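Local atomic coordinates of dinitrogenase iron-molybdenum cofactor biosynthesis domain-containing protein (PDB entry 2YX6), a protein that is of unknown function but binds ADP and belongs to the dinitrogenase iron-molybdenum cofactor biosynthesis family. Residues I5-K19 with T89-A101. Sequence-based numbering, arbitrary orientation.
Sequences IPAEDDRGIKSNVSK and TGVYGRISDVIKA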
ATOM      1  N   ILE A   5       8.321  -7.691  -4.375  1.00 15.43           N
ATOM      2  CA  ILE A   5       7.840  -7.874  -5.727  1.00 16.07           C
ATOM      3  C   ILE A   5       8.020  -9.339  -6.143  1.00 15.63           C
ATOM      4  O   ILE A   5       9.114  -9.843  -6.109  1.00 14.10           O
ATOM      5  CB  ILE A   5       8.549  -6.950  -6.755  1.00 16.56           C
ATOM      6  CG1 ILE A   5       8.370  -5.468  -6.405  1.00 15.59           C
ATOM      7  CG2 ILE A   5       8.012  -7.244  -8.186  1.00 15.77           C
ATOM      8  CD1 ILE A   5       9.499  -4.935  -5.901  1.00 25.99           C
ATOM      9  N   PRO A   6       6.924 -10.005  -6.585  1.00 15.56           N
ATOM     10  CA  PRO A   6       7.050 -11.410  -7.032  1.00 15.25           C
ATOM     11  C   PRO A   6       7.763 -11.448  -8.384  1.00 17.47           C
ATOM     12  O   PRO A   6       7.424 -10.635  -9.275  1.00 16.48           O
ATOM     13  CB  PRO A   6       5.593 -11.890  -7.166  1.00 16.04           C
ATOM     14  CG  PRO A   6       4.786 -10.635  -7.544  1.00 13.32           C
ATOM     15  CD  PRO A   6       5.559  -9.465  -6.780  1.00 15.32           C
ATOM     16  N   ALA A   7       8.775 -12.317  -8.532  1.00 18.31           N
ATOM     17  CA  ALA A   7       9.563 -12.357  -9.758  1.00 21.58           C
ATOM     18  C   ALA A   7       9.259 -13.616 -10.518  1.00 25.09           C
ATOM     19  O   ALA A   7       9.005 -14.664  -9.912  1.00 24.74           O
ATOM     20  CB  ALA A   7      11.042 -12.308  -9.445  1.00 20.90           C
ATOM     21  N   GLU A   8       9.339 -13.516 -11.842  1.00 28.06           N
ATOM     22  CA  GLU A   8       9.095 -14.637 -12.725  1.00 33.80           C
ATOM     23  C   GLU A   8      10.318 -15.606 -12.807  1.00 34.01           C
ATOM     24  O   GLU A   8      10.187 -16.808 -13.049  1.00 34.74           O
ATOM     25  CB  GLU A   8       8.716 -14.078 -14.098  1.00 33.07           C
ATOM     26  CG  GLU A   8       8.475 -15.125 -15.169  1.00 38.24           C
ATOM     27  CD  GLU A   8       8.386 -14.520 -16.573  1.00 39.89           C
ATOM     28  OE1 GLU A   8       7.730 -13.463 -16.745  1.00 47.48           O
ATOM     29  OE2 GLU A   8       8.991 -15.101 -17.513  1.00 48.94           O
ATOM     30  N   ASP A   9      11.501 -15.064 -12.577  1.00 34.83           N
ATOM     31  CA  ASP A   9      12.777 -15.721 -12.786  1.00 35.15           C
ATOM     32  C   ASP A   9      13.569 -15.424 -11.545  1.00 34.45           C
ATOM     33  O   ASP A   9      13.164 -14.575 -10.758  1.00 34.00           O
ATOM     34  CB  ASP A   9      13.500 -15.011 -13.946  1.00 36.24           C
ATOM     35  CG  ASP A   9      12.848 -15.248 -15.278  1.00 40.98           C
ATOM     36  OD1 ASP A   9      12.066 -16.226 -15.423  1.00 46.09           O
ATOM     37  OD2 ASP A   9      13.120 -14.454 -16.214  1.00 49.37           O
ATOM     38  N   ASP A  10      14.738 -16.030 -11.393  1.00 34.81           N
ATOM     39  CA  ASP A  10      15.669 -15.563 -10.354  1.00 35.32           C
ATOM     40  C   ASP A  10      16.586 -14.447 -10.827  1.00 34.10           C
ATOM     41  O   ASP A  10      17.646 -14.232 -10.258  1.00 34.00           O
ATOM     42  CB  ASP A  10      16.520 -16.702  -9.786  1.00 36.79           C
ATOM     43  CG  ASP A  10      17.202 -17.545 -10.874  1.00 42.20           C
ATOM     44  OD1 ASP A  10      16.690 -17.589 -12.040  1.00 43.51           O
ATOM     45  OD2 ASP A  10      18.255 -18.179 -10.532  1.00 47.97           O
ATOM     46  N   ARG A  11      16.147 -13.680 -11.816  1.00 33.17           N
ATOM     47  CA  ARG A  11      16.973 -12.589 -12.343  1.00 31.82           C
ATOM     48  C   ARG A  11      16.996 -11.250 -11.577  1.00 30.62           C
ATOM     49  O   ARG A  11      17.505 -10.265 -12.109  1.00 29.37           O
ATOM     50  CB  ARG A  11      16.648 -12.368 -13.833  1.00 32.19           C
ATOM     51  CG  ARG A  11      17.689 -12.959 -14.746  1.00 34.76           C
ATOM     52  CD  ARG A  11      17.203 -13.204 -16.176  1.00 40.35           C
ATOM     53  NE  ARG A  11      16.486 -12.065 -16.784  1.00 46.23           N
ATOM     54  CZ  ARG A  11      16.989 -11.177 -17.667  1.00 48.20           C
ATOM     55  NH1 ARG A  11      16.189 -10.231 -18.132  1.00 48.17           N
ATOM     56  NH2 ARG A  11      18.262 -11.205 -18.092  1.00 45.87           N
ATOM     57  N   GLY A  12      16.455 -11.201 -10.347  1.00 29.30           N
ATOM     58  CA  GLY A  12      16.472  -9.966  -9.524  1.00 26.74           C
ATOM     59  C   GLY A  12      15.737  -8.805 -10.192  1.00 26.59           C
ATOM     60  O   GLY A  12      14.657  -9.002 -10.783  1.00 25.38           O
ATOM     61  N   ILE A  13      16.330  -7.609 -10.139  1.00 24.36           N
ATOM     62  CA  ILE A  13      15.722  -6.463 -10.789  1.00 23.73           C
ATOM     63  C   ILE A  13      15.689  -6.500 -12.337  1.00 23.35           C
ATOM     64  O   ILE A  13      15.097  -5.605 -12.964  1.00 23.75           O
ATOM     65  CB  ILE A  13      16.377  -5.165 -10.330  1.00 23.56           C
ATOM     66  CG1 ILE A  13      17.798  -5.109 -10.872  1.00 23.19           C
ATOM     67  CG2 ILE A  13      16.210  -5.047  -8.857  1.00 19.96           C
ATOM     68  CD1 ILE A  13      18.424  -3.774 -10.841  1.00 25.86           C
ATOM     69  N   LYS A  14      16.282  -7.543 -12.928  1.00 23.22           N
ATOM     70  CA  LYS A  14      16.156  -7.780 -14.359  1.00 22.88           C
ATOM     71  C   LYS A  14      15.036  -8.780 -14.725  1.00 23.61           C
ATOM     72  O   LYS A  14      14.800  -9.038 -15.942  1.00 23.12           O
ATOM     73  CB  LYS A  14      17.466  -8.203 -14.982  1.00 22.77           C
ATOM     74  CG  LYS A  14      18.588  -7.172 -14.837  1.00 24.96           C
ATOM     75  CD  LYS A  14      19.845  -7.694 -15.507  1.00 30.05           C
ATOM     76  CE  LYS A  14      21.037  -6.783 -15.509  1.00 36.64           C
ATOM     77  NZ  LYS A  14      22.123  -7.485 -16.336  1.00 37.46           N
ATOM     78  N   SER A  15      14.336  -9.309 -13.709  1.00 21.21           N
ATOM     79  CA  SER A  15      13.238 -10.233 -13.982  1.00 21.37           C
ATOM     80  C   SER A  15      11.961  -9.449 -14.205  1.00 20.52           C
ATOM     81  O   SER A  15      11.918  -8.270 -13.971  1.00 21.36           O
ATOM     82  CB  SER A  15      13.031 -11.234 -12.828  1.00 22.57           C
ATOM     83  OG  SER A  15      11.911 -12.086 -13.127  1.00 20.73           O
ATOM     84  N   ASN A  16      10.913 -10.090 -14.675  1.00 21.80           N
ATOM     85  CA  ASN A  16       9.624  -9.399 -14.786  1.00 21.58           C
ATOM     86  C   ASN A  16       8.792  -9.715 -13.539  1.00 21.70           C
ATOM     87  O   ASN A  16       9.013 -10.724 -12.887  1.00 21.68           O
ATOM     88  CB  ASN A  16       8.853  -9.882 -16.020  1.00 22.56           C
ATOM     89  CG  ASN A  16       9.549  -9.537 -17.364  1.00 26.21           C
ATOM     90  OD1 ASN A  16       9.893  -8.381 -17.648  1.00 26.48           O
ATOM     91  ND2 ASN A  16       9.711 -10.560 -18.210  1.00 26.64           N
ATOM     92  N   VAL A  17       7.817  -8.872 -13.238  1.00 20.97           N
ATOM     93  CA  VAL A  17       6.833  -9.174 -12.227  1.00 21.31           C
ATOM     94  C   VAL A  17       6.152 -10.453 -12.659  1.00 23.35           C
ATOM     95  O   VAL A  17       5.710 -10.549 -13.773  1.00 22.28           O
ATOM     96  CB  VAL A  17       5.802  -7.978 -12.052  1.00 21.86           C
ATOM     97  CG1 VAL A  17       4.669  -8.312 -11.023  1.00 19.74           C
ATOM     98  CG2 VAL A  17       6.558  -6.650 -11.692  1.00 17.63           C
ATOM     99  N   SER A  18       6.112 -11.451 -11.783  1.00 25.16           N
ATOM    100  CA  SER A  18       5.387 -12.684 -12.066  1.00 27.24           C
ATOM    101  C   SER A  18       3.917 -12.358 -12.181  1.00 27.47           C
ATOM    102  O   SER A  18       3.357 -11.622 -11.368  1.00 27.24           O
ATOM    103  CB  SER A  18       5.613 -13.712 -10.961  1.00 27.04           C
ATOM    104  OG  SER A  18       4.871 -13.306  -9.819  1.00 34.12           O
ATOM    105  N   LYS A  19       3.280 -12.895 -13.200  1.00 28.85           N
ATOM    106  CA  LYS A  19       1.872 -12.602 -13.386  1.00 31.59           C
ATOM    107  C   LYS A  19       0.961 -13.228 -12.306  1.00 31.25           C
ATOM    108  O   LYS A  19      -0.130 -12.720 -12.071  1.00 30.99           O
ATOM    109  CB  LYS A  19       1.413 -12.907 -14.840  1.00 32.63           C
ATOM    110  CG  LYS A  19       2.076 -11.909 -15.904  1.00 34.57           C
ATOM    111  CD  LYS A  19       1.333 -11.880 -17.272  1.00 34.79           C
ATOM    112  CE  LYS A  19       1.715 -10.639 -18.041  1.00 36.00           C
ATOM    113  NZ  LYS A  19       2.181  -9.616 -17.034  1.00 40.53           N
ATOM    114  N   THR A  89      -1.877  -3.769  -7.222  1.00 17.68           N
ATOM    115  CA  THR A  89      -2.195  -4.757  -8.266  1.00 18.22           C
ATOM    116  C   THR A  89      -2.116  -4.113  -9.622  1.00 20.48           C
ATOM    117  O   THR A  89      -2.103  -2.900  -9.713  1.00 18.99           O
ATOM    118  CB  THR A  89      -3.624  -5.335  -8.091  1.00 19.60           C
ATOM    119  OG1 THR A  89      -4.597  -4.285  -8.244  1.00 13.07           O
ATOM    120  CG2 THR A  89      -3.764  -5.975  -6.712  1.00 16.46           C
ATOM    121  N   GLY A  90      -2.013  -4.933 -10.675  1.00 20.76           N
ATOM    122  CA  GLY A  90      -1.875  -4.420 -12.062  1.00 20.64           C
ATOM    123  C   GLY A  90      -0.484  -3.980 -12.533  1.00 19.80           C
ATOM    124  O   GLY A  90      -0.331  -3.453 -13.610  1.00 17.80           O
ATOM    125  N   VAL A  91       0.539  -4.245 -11.734  1.00 19.61           N
ATOM    126  CA  VAL A  91       1.917  -3.865 -12.066  1.00 18.95           C
ATOM    127  C   VAL A  91       2.544  -4.960 -12.921  1.00 19.31           C
ATOM    128  O   VAL A  91       2.477  -6.121 -12.597  1.00 20.23           O
ATOM    129  CB  VAL A  91       2.752  -3.615 -10.764  1.00 19.14           C
ATOM    130  CG1 VAL A  91       4.109  -3.093 -11.101  1.00 21.13           C
ATOM    131  CG2 VAL A  91       2.020  -2.627  -9.844  1.00 18.25           C
ATOM    132  N   TYR A  92       3.184  -4.595 -14.021  1.00 20.80           N
ATOM    133  CA  TYR A  92       3.864  -5.580 -14.885  1.00 21.01           C
ATOM    134  C   TYR A  92       5.128  -4.970 -15.415  1.00 20.05           C
ATOM    135  O   TYR A  92       5.298  -3.740 -15.361  1.00 16.36           O
ATOM    136  CB  TYR A  92       2.965  -5.904 -16.086  1.00 23.45           C
ATOM    137  CG  TYR A  92       2.607  -4.681 -16.864  1.00 24.79           C
ATOM    138  CD1 TYR A  92       1.591  -3.857 -16.446  1.00 25.17           C
ATOM    139  CD2 TYR A  92       3.301  -4.332 -18.017  1.00 28.84           C
ATOM    140  CE1 TYR A  92       1.261  -2.733 -17.163  1.00 28.00           C
ATOM    141  CE2 TYR A  92       2.976  -3.176 -18.741  1.00 26.72           C
ATOM    142  CZ  TYR A  92       1.951  -2.411 -18.303  1.00 25.83           C
ATOM    143  OH  TYR A  92       1.623  -1.257 -18.947  1.00 29.90           O
ATOM    144  N   GLY A  93       5.974  -5.828 -15.993  1.00 19.27           N
ATOM    145  CA  GLY A  93       7.176  -5.401 -16.677  1.00 18.10           C
ATOM    146  C   GLY A  93       8.438  -5.719 -15.899  1.00 18.55           C
ATOM    147  O   GLY A  93       8.386  -6.442 -14.869  1.00 16.98           O
ATOM    148  N   ARG A  94       9.552  -5.106 -16.335  1.00 18.52           N
ATOM    149  CA  ARG A  94      10.859  -5.408 -15.721  1.00 19.50           C
ATOM    150  C   ARG A  94      10.853  -4.759 -14.377  1.00 18.45           C
ATOM    151  O   ARG A  94      10.462  -3.603 -14.235  1.00 18.46           O
ATOM    152  CB  ARG A  94      12.021  -4.793 -16.488  1.00 20.04           C
ATOM    153  CG  ARG A  94      13.341  -5.476 -16.296  1.00 17.97           C
ATOM    154  CD  ARG A  94      14.298  -4.763 -17.167  1.00 21.03           C
ATOM    155  NE  ARG A  94      15.669  -5.273 -17.261  1.00 22.01           N
ATOM    156  CZ  ARG A  94      16.104  -6.307 -17.985  1.00 19.43           C
ATOM    157  NH1 ARG A  94      15.282  -7.114 -18.678  1.00 20.81           N
ATOM    158  NH2 ARG A  94      17.412  -6.554 -17.997  1.00 15.68           N
ATOM    159  N   ILE A  95      11.388  -5.457 -13.410  1.00 17.54           N
ATOM    160  CA  ILE A  95      11.268  -4.974 -12.051  1.00 17.55           C
ATOM    161  C   ILE A  95      12.070  -3.703 -11.868  1.00 18.24           C
ATOM    162  O   ILE A  95      11.612  -2.764 -11.206  1.00 20.75           O
ATOM    163  CB  ILE A  95      11.601  -6.080 -11.043  1.00 15.80           C
ATOM    164  CG1 ILE A  95      10.439  -7.116 -11.052  1.00 16.74           C
ATOM    165  CG2 ILE A  95      11.891  -5.420  -9.680  1.00 14.99           C
ATOM    166  CD1 ILE A  95      10.691  -8.531 -10.268  1.00 19.66           C
ATOM    167  N   SER A  96      13.211  -3.599 -12.534  1.00 19.84           N
ATOM    168  CA  SER A  96      14.012  -2.343 -12.491  1.00 20.88           C
ATOM    169  C   SER A  96      13.187  -1.126 -12.936  1.00 21.86           C
ATOM    170  O   SER A  96      13.292  -0.064 -12.338  1.00 21.40           O
ATOM    171  CB  SER A  96      15.279  -2.455 -13.357  1.00 21.44           C
ATOM    172  OG  SER A  96      14.939  -2.582 -14.752  1.00 22.72           O
ATOM    173  N   ASP A  97      12.383  -1.292 -13.993  1.00 21.85           N
ATOM    174  CA  ASP A  97      11.535  -0.216 -14.526  1.00 21.44           C
ATOM    175  C   ASP A  97      10.401   0.131 -13.593  1.00 21.38           C
ATOM    176  O   ASP A  97      10.040   1.286 -13.429  1.00 21.52           O
ATOM    177  CB  ASP A  97      10.946  -0.586 -15.871  1.00 22.35           C
ATOM    178  CG  ASP A  97      11.970  -0.596 -17.007  1.00 25.23           C
ATOM    179  OD1 ASP A  97      13.127  -0.207 -16.785  1.00 27.80           O
ATOM    180  OD2 ASP A  97      11.616  -1.052 -18.126  1.00 27.43           O
ATOM    181  N   VAL A  98       9.823  -0.888 -12.984  1.00 22.28           N
ATOM    182  CA  VAL A  98       8.759  -0.733 -12.006  1.00 21.77           C
ATOM    183  C   VAL A  98       9.206   0.103 -10.793  1.00 21.14           C
ATOM    184  O   VAL A  98       8.483   0.978 -10.367  1.00 22.62           O
ATOM    185  CB  VAL A  98       8.258  -2.097 -11.568  1.00 22.25           C
ATOM    186  CG1 VAL A  98       7.410  -1.977 -10.295  1.00 25.22           C
ATOM    187  CG2 VAL A  98       7.504  -2.778 -12.717  1.00 22.18           C
ATOM    188  N   ILE A  99      10.400  -0.156 -10.272  1.00 20.90           N
ATOM    189  CA  ILE A  99      10.954   0.489  -9.098  1.00 21.05           C
ATOM    190  C   ILE A  99      11.217   1.963  -9.399  1.00 21.74           C
ATOM    191  O   ILE A  99      10.857   2.840  -8.616  1.00 23.74           O
ATOM    192  CB  ILE A  99      12.242  -0.289  -8.611  1.00 21.14           C
ATOM    193  CG1 ILE A  99      11.828  -1.592  -7.931  1.00 22.11           C
ATOM    194  CG2 ILE A  99      12.988   0.464  -7.572  1.00 18.08           C
ATOM    195  CD1 ILE A  99      12.853  -2.643  -8.043  1.00 22.64           C
ATOM    196  N   LYS A 100      11.744   2.242 -10.586  1.00 22.48           N
ATOM    197  CA  LYS A 100      11.947   3.619 -11.046  1.00 23.19           C
ATOM    198  C   LYS A 100      10.601   4.335 -11.204  1.00 22.09           C
ATOM    199  O   LYS A 100      10.457   5.452 -10.745  1.00 22.47           O
ATOM    200  CB  LYS A 100      12.738   3.640 -12.377  1.00 24.01           C
ATOM    201  CG  LYS A 100      13.175   5.073 -12.809  1.00 26.01           C
ATOM    202  CD  LYS A 100      13.684   5.091 -14.253  1.00 27.09           C
ATOM    203  CE  LYS A 100      14.049   6.509 -14.773  1.00 29.93           C
ATOM    204  NZ  LYS A 100      14.993   7.229 -13.860  1.00 36.80           N
ATOM    205  N   ALA A 101       9.611   3.670 -11.796  1.00 19.31           N
ATOM    206  CA  ALA A 101       8.265   4.233 -11.925  1.00 21.76           C
ATOM    207  C   ALA A 101       7.678   4.498 -10.552  1.00 22.44           C
ATOM    208  O   ALA A 101       7.176   5.591 -10.288  1.00 23.62           O
ATOM    209  CB  ALA A 101       7.317   3.350 -12.770  1.00 18.05           C
TER
HETATM  210  O   HOH W   1       5.281  -8.793 -15.706  1.00 22.54           O
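Ile-95, in the first turn of helix 95-103, packs between strand 2-7 and the loop after it. Its CG1 is anti to the carbonyl carbon (chi1 -72°), and the extended chain carries CD1 to 3.6 Å from Ile-5 CG2. The two side chains run antiparallel, flank to flank. Ala-7 CB also touches this methyl. Val-17 lies nearly perpendicular to Ile-95, with its CG2 4.0 Å from Ile-95 CG1. The same CG2 reaches Val-98, while Val-17 CG1 lies against the carbonyl O of Val-91.

Val-17 N donates to Gly-93 O (3.0 Å), beside a single beta bridge of Asn-16 with Arg-94. Ile-95 N donates to Ser-15 O (2.9 Å) and Ser-96 N to Ile-13 O (2.8 Å). A water bridges Val-17 O and Gly-93 N.

Arg-94, the helix N-cap, runs alongside Lys-14, its NH2 3.4 Å from Lys-14 CG. Lys-14 O packs over one guanidinium face without a hydrogen bond. Arg-11 NH1, weakly bonded to Lys-14 O, lies 3.3 Å from Arg-94 NH1; both are donors, and the guanidinium planes are 77° apart.

Helix 95-103 thus covers a five-stranded mixed sheet of order 3-2-1-4-5, consistent with the ribonuclease H-like fold of the MTH1175 family.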